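Local coordinates for protein enoyl-CoA hydratase (Geobacillus kaustophilus, PDB 2PPY) that probably catalyses the reversible hydration of 2-enoyl-CoA thioesters in fatty acid beta-oxidation, as a hexameric member of the crotonase family, at residues 24-29 with 34-39; 126-129 with 134-137; 152-157 with 161-166; 208-213 with 238-243. One frame throughout, in Å; residues are numbered along the deposited sequence.

Interaction 1 (24-29 with 34-39); sequences LHINKS and LEFYKE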
loop_
_atom_site.group_PDB
_atom_site.type_symbol
_atom_site.label_atom_id
_atom_site.label_comp_id
_atom_site.label_asym_id
_atom_site.label_seq_id
_atom_site.Cartn_x
_atom_site.Cartn_y
_atom_site.Cartn_z
ATOM N N LEU A 24 -17.545 -0.358 -31.989
ATOM C CA LEU A 24 -17.052 0.993 -32.181
ATOM C C LEU A 24 -17.044 1.358 -33.668
ATOM O O LEU A 24 -16.491 0.630 -34.490
ATOM C CB LEU A 24 -15.633 1.111 -31.616
ATOM C CG LEU A 24 -15.414 0.602 -30.183
ATOM C CD1 LEU A 24 -13.950 0.781 -29.795
ATOM C CD2 LEU A 24 -16.310 1.356 -29.218
ATOM N N HIS A 25 -17.673 2.478 -34.003
ATOM C CA HIS A 25 -17.724 2.963 -35.378
ATOM C C HIS A 25 -17.678 4.487 -35.351
ATOM O O HIS A 25 -18.676 5.155 -35.589
ATOM C CB HIS A 25 -19.000 2.479 -36.095
ATOM C CG HIS A 25 -20.262 2.709 -35.318
ATOM N ND1 HIS A 25 -20.968 1.681 -34.733
ATOM C CD2 HIS A 25 -20.951 3.843 -35.045
ATOM C CE1 HIS A 25 -22.039 2.171 -34.132
ATOM N NE2 HIS A 25 -22.051 3.481 -34.306
ATOM N N ILE A 26 -16.501 5.033 -35.066
ATOM C CA ILE A 26 -16.324 6.471 -34.966
ATOM C C ILE A 26 -15.832 7.119 -36.256
ATOM O O ILE A 26 -16.342 8.155 -36.683
ATOM C CB ILE A 26 -15.324 6.812 -33.854
ATOM C CG1 ILE A 26 -15.690 6.052 -32.579
ATOM C CG2 ILE A 26 -15.317 8.307 -33.594
ATOM C CD1 ILE A 26 -14.560 5.985 -31.566
ATOM N N ASN A 27 -14.820 6.514 -36.862
ATOM C CA ASN A 27 -14.244 7.035 -38.092
ATOM C C ASN A 27 -13.188 6.079 -38.629
ATOM O O ASN A 27 -13.012 4.978 -38.111
ATOM C CB ASN A 27 -13.634 8.434 -37.862
ATOM C CG ASN A 27 -12.651 8.472 -36.706
ATOM O OD1 ASN A 27 -11.877 7.540 -36.508
ATOM N ND2 ASN A 27 -12.661 9.572 -35.949
ATOM N N LYS A 28 -12.499 6.525 -39.673
ATOM C CA LYS A 28 -11.483 5.720 -40.333
ATOM C C LYS A 28 -10.536 4.970 -39.400
ATOM O O LYS A 28 -10.153 3.830 -39.685
ATOM C CB LYS A 28 -10.653 6.619 -41.259
ATOM C CG LYS A 28 -10.063 7.825 -40.514
ATOM C CD LYS A 28 -9.333 8.825 -41.423
ATOM C CE LYS A 28 -9.607 8.613 -42.901
ATOM N NZ LYS A 28 -8.929 9.679 -43.714
ATOM N N SER A 29 -10.154 5.598 -38.290
ATOM C CA SER A 29 -9.226 4.964 -37.345
ATOM C C SER A 29 -9.777 4.937 -35.920
ATOM O O SER A 29 -9.051 4.670 -34.966
ATOM C CB SER A 29 -7.875 5.695 -37.356
ATOM O OG SER A 29 -8.022 7.052 -37.012
ATOM N N LEU A 34 -14.405 13.574 -26.634
ATOM C CA LEU A 34 -15.114 13.498 -25.362
ATOM C C LEU A 34 -16.475 12.839 -25.506
ATOM O O LEU A 34 -16.864 12.022 -24.674
ATOM C CB LEU A 34 -15.280 14.896 -24.746
ATOM C CG LEU A 34 -16.063 14.957 -23.424
ATOM C CD1 LEU A 34 -15.457 13.985 -22.414
ATOM C CD2 LEU A 34 -16.046 16.377 -22.874
ATOM N N GLU A 35 -17.200 13.191 -26.562
ATOM C CA GLU A 35 -18.522 12.629 -26.788
ATOM C C GLU A 35 -18.484 11.101 -26.889
ATOM O O GLU A 35 -19.404 10.422 -26.429
ATOM C CB GLU A 35 -19.134 13.234 -28.056
ATOM C CG GLU A 35 -20.616 12.964 -28.225
ATOM C CD GLU A 35 -21.442 13.453 -27.048
ATOM O OE1 GLU A 35 -21.311 14.640 -26.672
ATOM O OE2 GLU A 35 -22.228 12.647 -26.503
ATOM N N PHE A 36 -17.430 10.555 -27.488
ATOM C CA PHE A 36 -17.331 9.104 -27.595
ATOM C C PHE A 36 -17.317 8.479 -26.210
ATOM O O PHE A 36 -18.073 7.548 -25.931
ATOM C CB PHE A 36 -16.055 8.666 -28.315
ATOM C CG PHE A 36 -15.710 7.218 -28.068
ATOM C CD1 PHE A 36 -16.520 6.203 -28.569
ATOM C CD2 PHE A 36 -14.613 6.872 -27.282
ATOM C CE1 PHE A 36 -16.252 4.859 -28.277
ATOM C CE2 PHE A 36 -14.336 5.531 -26.984
ATOM C CZ PHE A 36 -15.157 4.525 -27.486
ATOM N N TYR A 37 -16.440 8.987 -25.348
ATOM C CA TYR A 37 -16.328 8.460 -23.995
ATOM C C TYR A 37 -17.588 8.662 -23.177
ATOM O O TYR A 37 -17.885 7.865 -22.287
ATOM C CB TYR A 37 -15.111 9.059 -23.290
ATOM C CG TYR A 37 -13.944 8.093 -23.266
ATOM C CD1 TYR A 37 -13.967 6.972 -22.433
ATOM C CD2 TYR A 37 -12.850 8.260 -24.115
ATOM C CE1 TYR A 37 -12.929 6.040 -22.446
ATOM C CE2 TYR A 37 -11.805 7.332 -24.137
ATOM C CZ TYR A 37 -11.853 6.224 -23.298
ATOM O OH TYR A 37 -10.825 5.308 -23.302
ATOM N N LYS A 38 -18.339 9.716 -23.481
ATOM C CA LYS A 38 -19.583 9.958 -22.765
ATOM C C LYS A 38 -20.553 8.836 -23.133
ATOM O O LYS A 38 -21.320 8.372 -22.293
ATOM C CB LYS A 38 -20.152 11.333 -23.135
ATOM C CG LYS A 38 -19.292 12.479 -22.613
ATOM C CD LYS A 38 -19.659 13.826 -23.212
ATOM C CE LYS A 38 -21.054 14.265 -22.826
ATOM N NZ LYS A 38 -21.351 15.613 -23.387
ATOM N N GLU A 39 -20.491 8.382 -24.384
ATOM C CA GLU A 39 -21.354 7.295 -24.834
ATOM C C GLU A 39 -20.858 5.955 -24.294
ATOM O O GLU A 39 -21.655 5.112 -23.883
ATOM C CB GLU A 39 -21.409 7.235 -26.364
ATOM C CG GLU A 39 -21.934 8.499 -27.039
ATOM C CD GLU A 39 -22.401 8.246 -28.464
ATOM O OE1 GLU A 39 -21.676 7.565 -29.217
ATOM O OE2 GLU A 39 -23.491 8.729 -28.834
#

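Interaction 2 (126-129 with 134-137); sequences RFMG and KIGL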
loop_
_atom_site.group_PDB
_atom_site.type_symbol
_atom_site.label_atom_id
_atom_site.label_comp_id
_atom_site.label_asym_id
_atom_site.label_seq_id
_atom_site.Cartn_x
_atom_site.Cartn_y
_atom_site.Cartn_z
ATOM N N ARG A 126 -7.746 -9.517 -23.297
ATOM C CA ARG A 126 -7.480 -9.002 -24.635
ATOM C C ARG A 126 -7.175 -10.144 -25.603
ATOM O O ARG A 126 -6.227 -10.896 -25.388
ATOM C CB ARG A 126 -6.292 -8.034 -24.596
ATOM C CG ARG A 126 -6.589 -6.701 -23.905
ATOM C CD ARG A 126 -5.314 -6.085 -23.342
ATOM N NE ARG A 126 -4.811 -6.875 -22.221
ATOM C CZ ARG A 126 -5.389 -6.923 -21.024
ATOM N NH1 ARG A 126 -6.490 -6.219 -20.784
ATOM N NH2 ARG A 126 -4.882 -7.692 -20.069
ATOM N N PHE A 127 -7.991 -10.277 -26.650
ATOM C CA PHE A 127 -7.800 -11.312 -27.676
ATOM C C PHE A 127 -7.496 -10.586 -28.984
ATOM O O PHE A 127 -8.213 -9.661 -29.363
ATOM C CB PHE A 127 -9.064 -12.171 -27.856
ATOM C CG PHE A 127 -9.491 -12.928 -26.615
ATOM C CD1 PHE A 127 -8.602 -13.152 -25.561
ATOM C CD2 PHE A 127 -10.787 -13.431 -26.510
ATOM C CE1 PHE A 127 -9.006 -13.862 -24.415
ATOM C CE2 PHE A 127 -11.200 -14.142 -25.372
ATOM C CZ PHE A 127 -10.305 -14.359 -24.324
HETATM N N MSE A 128 -6.444 -11.000 -29.683
HETATM C CA MSE A 128 -6.061 -10.327 -30.921
HETATM C C MSE A 128 -5.884 -11.244 -32.132
HETATM O O MSE A 128 -5.466 -12.391 -31.992
HETATM C CB MSE A 128 -4.773 -9.542 -30.665
HETATM C CG MSE A 128 -4.293 -8.675 -31.811
HETATM SE SE MSE A 128 -2.953 -7.432 -31.172
HETATM C CE MSE A 128 -3.562 -5.823 -32.055
ATOM N N GLY A 129 -6.201 -10.722 -33.318
ATOM C CA GLY A 129 -6.060 -11.496 -34.543
ATOM C C GLY A 129 -4.607 -11.591 -34.974
ATOM O O GLY A 129 -3.845 -10.646 -34.762
ATOM N N LYS A 134 -0.569 -3.453 -35.613
ATOM C CA LYS A 134 0.314 -2.917 -34.572
ATOM C C LYS A 134 -0.371 -2.687 -33.233
ATOM O O LYS A 134 -1.548 -2.328 -33.168
ATOM C CB LYS A 134 0.902 -1.573 -35.012
ATOM C CG LYS A 134 1.529 -1.527 -36.394
ATOM C CD LYS A 134 1.924 -0.088 -36.719
ATOM C CE LYS A 134 2.537 0.053 -38.101
ATOM N NZ LYS A 134 2.910 1.469 -38.389
ATOM N N ILE A 135 0.385 -2.877 -32.159
ATOM C CA ILE A 135 -0.132 -2.650 -30.818
ATOM C C ILE A 135 0.982 -2.000 -29.998
ATOM O O ILE A 135 2.114 -2.488 -29.975
ATOM C CB ILE A 135 -0.617 -3.979 -30.169
ATOM C CG1 ILE A 135 -1.123 -3.716 -28.748
ATOM C CG2 ILE A 135 0.501 -5.011 -30.183
ATOM C CD1 ILE A 135 -1.916 -4.868 -28.170
ATOM N N GLY A 136 0.663 -0.878 -29.357
ATOM C CA GLY A 136 1.641 -0.162 -28.556
ATOM C C GLY A 136 1.173 1.224 -28.138
ATOM O O GLY A 136 0.015 1.588 -28.348
ATOM N N LEU A 137 2.080 2.000 -27.550
ATOM C CA LEU A 137 1.771 3.346 -27.078
ATOM C C LEU A 137 2.774 4.353 -27.657
ATOM O O LEU A 137 3.820 4.616 -27.063
ATOM C CB LEU A 137 1.829 3.372 -25.550
ATOM C CG LEU A 137 0.893 2.431 -24.776
ATOM C CD1 LEU A 137 1.252 2.457 -23.299
ATOM C CD2 LEU A 137 -0.554 2.840 -24.977
#

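Interaction 3 (152-157 with 161-166); sequences QRLARL and SRALDM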
loop_
_atom_site.group_PDB
_atom_site.type_symbol
_atom_site.label_atom_id
_atom_site.label_comp_id
_atom_site.label_asym_id
_atom_site.label_seq_id
_atom_site.Cartn_x
_atom_site.Cartn_y
_atom_site.Cartn_z
ATOM N N GLN A 152 0.661 3.291 -16.459
ATOM C CA GLN A 152 0.409 2.513 -15.260
ATOM C C GLN A 152 -0.079 1.081 -15.485
ATOM O O GLN A 152 0.449 0.143 -14.887
ATOM C CB GLN A 152 -0.574 3.277 -14.365
ATOM C CG GLN A 152 -0.045 4.641 -13.931
ATOM C CD GLN A 152 1.399 4.572 -13.424
ATOM O OE1 GLN A 152 2.305 5.159 -14.012
ATOM N NE2 GLN A 152 1.611 3.846 -12.334
ATOM N N ARG A 153 -1.083 0.902 -16.340
ATOM C CA ARG A 153 -1.599 -0.435 -16.588
ATOM C C ARG A 153 -0.621 -1.295 -17.385
ATOM O O ARG A 153 -0.503 -2.496 -17.134
ATOM C CB ARG A 153 -2.962 -0.376 -17.293
ATOM C CG ARG A 153 -4.092 0.204 -16.425
ATOM C CD ARG A 153 -5.471 -0.215 -16.946
ATOM N NE ARG A 153 -6.553 0.189 -16.048
ATOM C CZ ARG A 153 -7.065 1.415 -15.987
ATOM N NH1 ARG A 153 -6.604 2.371 -16.782
ATOM N NH2 ARG A 153 -8.027 1.693 -15.116
ATOM N N LEU A 154 0.091 -0.697 -18.335
ATOM C CA LEU A 154 1.060 -1.471 -19.113
ATOM C C LEU A 154 2.150 -2.016 -18.192
ATOM O O LEU A 154 2.541 -3.177 -18.297
ATOM C CB LEU A 154 1.718 -0.619 -20.207
ATOM C CG LEU A 154 2.547 -1.429 -21.220
ATOM C CD1 LEU A 154 1.650 -2.459 -21.899
ATOM C CD2 LEU A 154 3.160 -0.507 -22.262
ATOM N N ALA A 155 2.635 -1.169 -17.288
ATOM C CA ALA A 155 3.684 -1.565 -16.358
ATOM C C ALA A 155 3.234 -2.714 -15.468
ATOM O O ALA A 155 3.993 -3.650 -15.227
ATOM C CB ALA A 155 4.111 -0.370 -15.500
ATOM N N ARG A 156 2.002 -2.640 -14.981
ATOM C CA ARG A 156 1.461 -3.676 -14.113
ATOM C C ARG A 156 1.179 -4.964 -14.877
ATOM O O ARG A 156 1.299 -6.056 -14.328
ATOM C CB ARG A 156 0.179 -3.180 -13.427
ATOM C CG ARG A 156 0.436 -2.111 -12.350
ATOM C CD ARG A 156 -0.845 -1.409 -11.896
ATOM N NE ARG A 156 -0.604 -0.488 -10.784
ATOM C CZ ARG A 156 0.126 0.623 -10.861
ATOM N NH1 ARG A 156 0.697 0.972 -12.005
ATOM N NH2 ARG A 156 0.299 1.383 -9.787
ATOM N N LEU A 157 0.818 -4.842 -16.148
ATOM C CA LEU A 157 0.516 -6.025 -16.943
ATOM C C LEU A 157 1.754 -6.761 -17.453
ATOM O O LEU A 157 1.876 -7.969 -17.249
ATOM C CB LEU A 157 -0.380 -5.662 -18.135
ATOM C CG LEU A 157 -0.837 -6.835 -19.015
ATOM C CD1 LEU A 157 -1.704 -7.789 -18.200
ATOM C CD2 LEU A 157 -1.616 -6.312 -20.215
ATOM N N SER A 161 9.846 -2.323 -16.304
ATOM C CA SER A 161 10.964 -2.017 -17.189
ATOM C C SER A 161 10.571 -2.214 -18.652
ATOM O O SER A 161 10.896 -1.386 -19.509
ATOM C CB SER A 161 12.167 -2.893 -16.849
ATOM O OG SER A 161 13.304 -2.509 -17.604
ATOM N N ARG A 162 9.871 -3.312 -18.931
ATOM C CA ARG A 162 9.414 -3.605 -20.283
ATOM C C ARG A 162 8.441 -2.542 -20.767
ATOM O O ARG A 162 8.447 -2.172 -21.935
ATOM C CB ARG A 162 8.744 -4.981 -20.338
ATOM C CG ARG A 162 9.744 -6.117 -20.338
ATOM C CD ARG A 162 9.093 -7.473 -20.479
ATOM N NE ARG A 162 10.104 -8.490 -20.749
ATOM C CZ ARG A 162 9.855 -9.791 -20.842
ATOM N NH1 ARG A 162 8.620 -10.247 -20.681
ATOM N NH2 ARG A 162 10.845 -10.636 -21.100
ATOM N N ALA A 163 7.605 -2.054 -19.859
ATOM C CA ALA A 163 6.640 -1.020 -20.195
ATOM C C ALA A 163 7.382 0.302 -20.399
ATOM O O ALA A 163 7.033 1.097 -21.271
ATOM C CB ALA A 163 5.613 -0.879 -19.076
ATOM N N LEU A 164 8.410 0.533 -19.589
ATOM C CA LEU A 164 9.183 1.763 -19.690
ATOM C C LEU A 164 9.796 1.827 -21.077
ATOM O O LEU A 164 9.707 2.845 -21.761
ATOM C CB LEU A 164 10.274 1.787 -18.615
ATOM C CG LEU A 164 11.143 3.040 -18.485
ATOM C CD1 LEU A 164 11.472 3.277 -17.012
ATOM C CD2 LEU A 164 12.415 2.879 -19.304
ATOM N N ASP A 165 10.400 0.719 -21.492
ATOM C CA ASP A 165 11.029 0.617 -22.802
ATOM C C ASP A 165 10.031 0.952 -23.906
ATOM O O ASP A 165 10.295 1.812 -24.748
ATOM C CB ASP A 165 11.598 -0.798 -22.972
ATOM C CG ASP A 165 12.105 -1.074 -24.375
ATOM O OD1 ASP A 165 12.541 -0.130 -25.072
ATOM O OD2 ASP A 165 12.082 -2.258 -24.773
HETATM N N MSE A 166 8.874 0.294 -23.895
HETATM C CA MSE A 166 7.867 0.545 -24.923
HETATM C C MSE A 166 7.333 1.969 -24.945
HETATM O O MSE A 166 7.112 2.527 -26.021
HETATM C CB MSE A 166 6.691 -0.429 -24.781
HETATM C CG MSE A 166 6.987 -1.832 -25.283
HETATM SE SE MSE A 166 5.448 -2.989 -25.188
HETATM C CE MSE A 166 4.400 -2.261 -26.643
#

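Interaction 4 (208-213 with 238-243); sequences ATYAVS and QNLLFR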
loop_
_atom_site.group_PDB
_atom_site.type_symbol
_atom_site.label_atom_id
_atom_site.label_comp_id
_atom_site.label_asym_id
_atom_site.label_seq_id
_atom_site.Cartn_x
_atom_site.Cartn_y
_atom_site.Cartn_z
ATOM N N ALA A 208 -21.388 -20.781 -14.268
ATOM C CA ALA A 208 -21.823 -20.145 -13.031
ATOM C C ALA A 208 -21.350 -18.699 -13.091
ATOM O O ALA A 208 -20.331 -18.337 -12.499
ATOM C CB ALA A 208 -21.214 -20.860 -11.832
ATOM N N THR A 209 -22.109 -17.878 -13.807
ATOM C CA THR A 209 -21.776 -16.476 -14.003
ATOM C C THR A 209 -21.606 -15.633 -12.739
ATOM O O THR A 209 -20.907 -14.617 -12.762
ATOM C CB THR A 209 -22.803 -15.807 -14.948
ATOM O OG1 THR A 209 -24.113 -15.875 -14.374
ATOM C CG2 THR A 209 -22.816 -16.525 -16.292
ATOM N N TYR A 210 -22.231 -16.042 -11.640
ATOM C CA TYR A 210 -22.098 -15.299 -10.387
ATOM C C TYR A 210 -20.684 -15.546 -9.869
ATOM O O TYR A 210 -20.038 -14.651 -9.327
ATOM C CB TYR A 210 -23.128 -15.787 -9.369
ATOM C CG TYR A 210 -23.288 -14.921 -8.132
ATOM C CD1 TYR A 210 -22.691 -13.664 -8.043
ATOM C CD2 TYR A 210 -24.081 -15.345 -7.067
ATOM C CE1 TYR A 210 -22.883 -12.853 -6.929
ATOM C CE2 TYR A 210 -24.283 -14.543 -5.950
ATOM C CZ TYR A 210 -23.683 -13.299 -5.887
ATOM O OH TYR A 210 -23.895 -12.502 -4.788
ATOM N N ALA A 211 -20.210 -16.774 -10.049
ATOM C CA ALA A 211 -18.870 -17.145 -9.623
ATOM C C ALA A 211 -17.875 -16.434 -10.529
ATOM O O ALA A 211 -16.887 -15.868 -10.062
ATOM C CB ALA A 211 -18.683 -18.659 -9.722
ATOM N N VAL A 212 -18.146 -16.462 -11.828
ATOM C CA VAL A 212 -17.276 -15.810 -12.798
ATOM C C VAL A 212 -17.135 -14.337 -12.442
ATOM O O VAL A 212 -16.030 -13.795 -12.402
ATOM C CB VAL A 212 -17.852 -15.914 -14.226
ATOM C CG1 VAL A 212 -17.136 -14.940 -15.151
ATOM C CG2 VAL A 212 -17.691 -17.342 -14.747
ATOM N N SER A 213 -18.269 -13.702 -12.178
ATOM C CA SER A 213 -18.301 -12.289 -11.844
ATOM C C SER A 213 -17.530 -11.957 -10.564
ATOM O O SER A 213 -16.691 -11.052 -10.554
ATOM C CB SER A 213 -19.754 -11.825 -11.725
ATOM O OG SER A 213 -19.811 -10.438 -11.458
ATOM N N GLN A 238 -16.466 -14.937 -1.656
ATOM C CA GLN A 238 -16.735 -16.369 -1.570
ATOM C C GLN A 238 -17.955 -16.596 -0.677
ATOM O O GLN A 238 -18.755 -17.498 -0.922
ATOM C CB GLN A 238 -15.532 -17.108 -0.985
ATOM C CG GLN A 238 -15.729 -18.621 -0.839
ATOM C CD GLN A 238 -15.537 -19.374 -2.142
ATOM O OE1 GLN A 238 -16.229 -19.122 -3.127
ATOM N NE2 GLN A 238 -14.590 -20.308 -2.151
ATOM N N ASN A 239 -18.092 -15.778 0.363
ATOM C CA ASN A 239 -19.233 -15.899 1.260
ATOM C C ASN A 239 -20.508 -15.717 0.441
ATOM O O ASN A 239 -21.457 -16.484 0.576
ATOM C CB ASN A 239 -19.164 -14.843 2.367
ATOM C CG ASN A 239 -18.272 -15.262 3.524
ATOM O OD1 ASN A 239 -17.837 -14.428 4.319
ATOM N ND2 ASN A 239 -18.006 -16.557 3.631
ATOM N N LEU A 240 -20.520 -14.702 -0.416
ATOM C CA LEU A 240 -21.679 -14.441 -1.261
ATOM C C LEU A 240 -21.970 -15.645 -2.154
ATOM O O LEU A 240 -23.129 -15.980 -2.398
ATOM C CB LEU A 240 -21.435 -13.195 -2.118
ATOM C CG LEU A 240 -21.571 -11.882 -1.348
ATOM C CD1 LEU A 240 -20.834 -10.765 -2.056
ATOM C CD2 LEU A 240 -23.049 -11.557 -1.207
ATOM N N LEU A 241 -20.913 -16.297 -2.631
ATOM C CA LEU A 241 -21.062 -17.465 -3.493
ATOM C C LEU A 241 -21.576 -18.684 -2.729
ATOM O O LEU A 241 -22.335 -19.480 -3.278
ATOM C CB LEU A 241 -19.728 -17.791 -4.174
ATOM C CG LEU A 241 -19.506 -17.294 -5.611
ATOM C CD1 LEU A 241 -20.272 -16.007 -5.883
ATOM C CD2 LEU A 241 -18.020 -17.105 -5.837
ATOM N N PHE A 242 -21.167 -18.832 -1.471
ATOM C CA PHE A 242 -21.624 -19.962 -0.668
ATOM C C PHE A 242 -23.105 -19.814 -0.381
ATOM O O PHE A 242 -23.792 -20.801 -0.125
ATOM C CB PHE A 242 -20.880 -20.056 0.671
ATOM C CG PHE A 242 -19.521 -20.693 0.577
ATOM C CD1 PHE A 242 -19.290 -21.755 -0.292
ATOM C CD2 PHE A 242 -18.481 -20.256 1.386
ATOM C CE1 PHE A 242 -18.042 -22.368 -0.354
ATOM C CE2 PHE A 242 -17.230 -20.864 1.333
ATOM C CZ PHE A 242 -17.013 -21.923 0.461
ATOM N N ARG A 243 -23.593 -18.578 -0.419
ATOM C CA ARG A 243 -25.002 -18.314 -0.157
ATOM C C ARG A 243 -25.864 -18.255 -1.417
ATOM O O ARG A 243 -27.068 -18.023 -1.326
ATOM C CB ARG A 243 -25.174 -17.002 0.619
ATOM C CG ARG A 243 -24.843 -17.071 2.107
ATOM C CD ARG A 243 -23.347 -17.004 2.362
ATOM N NE ARG A 243 -23.015 -17.028 3.784
ATOM C CZ ARG A 243 -23.521 -16.192 4.683
ATOM N NH1 ARG A 243 -24.388 -15.260 4.314
ATOM N NH2 ARG A 243 -23.164 -16.294 5.955
HETATM O O HOH W 1 -25.149 -14.486 -2.268
#

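Interaction 1 (24-29 with 34-39)
Leu24, Ile26 and Phe36 meet where strand 19-24 of the crotonase-fold sheet gives way, through a short loop, to helix 34-48. The first turn of the helix packs back on the end of the strand and the start of the loop.

Apolar packing carries the whole contact, and the Phe36 ring is its centre. Ile26 lays CD1 over one face of that ring, a CH-pi contact with Ile26 CD1 3.9 Å from the ring centroid and 23° off the normal, displaced toward Phe36 CD1 at the rim. Leu24 works on the same ring from another direction: its CD2 comes in at the edge, near the ring plane. Face and edge are therefore covered by two residues of one chain segment, and both side chains cross the phenylalanine at about a right angle. Phe36 holds CG anti to its backbone N (chi1 162°), which sends the ring out from the helix toward the loop. Beyond the pair of segments, Met119 of helix 115-121 packs on both Leu24 and Phe36.

Each segment also holds polar bonds of its own. In the loop Asn27 OD1 accepts from Ser29 N at 3.1 Å, an Asx turn, and also from Ser31 N. On the helix Lys38 NZ and Glu35 OE1 form a long salt bridge of 3.4 Å.

The tightest approaches are equal: Leu24 CD2 to Phe36 CE1 and Ile26 CD1 to Phe36 CD1, both 3.6 Å.

Interaction 2 (126-129 with 134-137)
Met128, a selenomethionine in this crystal, reaches from strand 125-129 across to Ile135 on the short strand 135-136. Its CB points toward the other segment, and the first torsion, near 180°, carries the chain straight out from the sheet. The next bond is extended as well, so the selenium arrives beside Ile135, with Met128 SE 4.1 Å from Ile135 CD1. At the last torsion the chain bends, with chi3 at -136°, and the terminal methyl comes up against the root of the isoleucine: Met128 CE lies 4.0 Å from Ile135 CB. The same methyl, Met128 CE, is 4.2 Å from Lys134 O, a loose van der Waals approach.

Ile135 runs the other way. Its CG1 branch brings CD1 back to the selenium, while Met128 CE rests by the isoleucine's own CB, and the two side chains slide past each other in opposite directions. Met128 CA and Ile135 CA stay 9.7 Å apart, so it is the side chains that span most of the gap.

The surroundings are apolar too. Leu108 of strand 103-108 packs on Met128, and Leu117 of helix 115-121 together with Ile173 and Leu183 lies against Ile135. This is hydrophobic packing between two sheets of a crotonase fold: the main sheet on one side, and on the other the small parallel pair of 111-113 and 135-136.

Interaction 3 (152-157 with 161-166)
Leu154 and Ala155 of helix 150-158 receive the methyl group of Ala163 from helix 160-169.

The apolar contacts are tight because alanine lets the backbones close in. Ala163 CB lies 3.4 Å from Ala155 CA. Between Ala155 CA and Ala163 CA the distance is only 4.9 Å. Leu154 flanks the same methyl, with Leu154 CG 3.8 Å from Ala163 CB. The leucine reaches over to the partner helix, where Leu154 CD2 makes a looser contact with the CB of Met166, a selenomethionine, at 4.3 Å. The short helical segments approach to 7.9 Å between axes and cross at 137°.

The side-chain hydrogen bond inside the segments is on helix 150-158. Gln152 O takes two donors from Arg156, the backbone N of the helical bond and the guanidinium, with Arg156 NH1 3.0 Å from Gln152 O. They reach it from opposite faces of the carbonyl plane, and NH1 sits well above that plane although the oxygen lies close to the guanidinium plane. The second bond ties the guanidinium to the carbonyl one turn earlier in the same helix. Farther out, Asp165 forms a salt bridge with Arg186 of the fourth subunit, and Arg156 NH2 bonds to backbone oxygens of that chain.

Two consecutive helices joined by a tight turn and packed at an angle through a small residue make an alpha-alpha pair, here at a subunit interface of the crotonase-type hexamer.

Interaction 4 (208-213 with 238-243)
The water between Tyr210 and Leu240 donates to the backbone oxygen of Leu240, with the water oxygen 2.5 Å from Leu240 O, so short that its exact length deserves caution. Its second link, to Tyr210 OH, is weak at 3.4 Å. It thus bridges the phenol of helix 209-222 and the main chain near the C-terminal end of helix 227-242.

Beside this water the phenol touches apolar carbon. Tyr210 OH rests 3.7 Å from Leu240 CB, and Leu240 CD2 is nearly as near; the two side chains meet at about a right angle. Leu241 covers one face of the tyrosine ring: CD1 stands over its centre, 3.9 Å from the centroid and just 10° off the normal, a CH-pi contact. Leu241 CD1 is also 3.7 Å from Tyr210 O, and the other methyl, Leu241 CD2, lies 3.9 Å from Ala211 CA. One leucine thus touches both the ring and the backbone of the first helix.

Arg243 of the fifth subunit packs on Tyr210, and Arg243 here makes a weak hydrogen bond through NH1 to Tyr210 OH of that subunit; Gly143 of the third subunit lies against Leu241. The segments run nearly antiparallel, at 175°, with axes 10.1 Å apart. They form part of an antiparallel helical hairpin in the C-terminal helical region of the crotonase fold, set among neighbouring subunits.

In the fold
From the N terminus, interaction 1 closes first, over the loop 25-33 between strand 19-24 and helix 34-48. Interaction 2 closes the short loop between strands 125-129 and 135-136 and ties the main sheet to the latter. Interaction 3 follows across the turn between helices 150-158 and 160-169, and interaction 4 spans the 24 residues separating its segments in the C-terminal helices. All four lie in series, with none nested or crossing. Interactions 2 and 3 touch: Leu137 packs on Leu154, and Gly136 on Met166, joining the short strand to the helical pair. Interactions 1 and 4 lie on opposite sides of the chain's centre, their own centres about 34 Å apart.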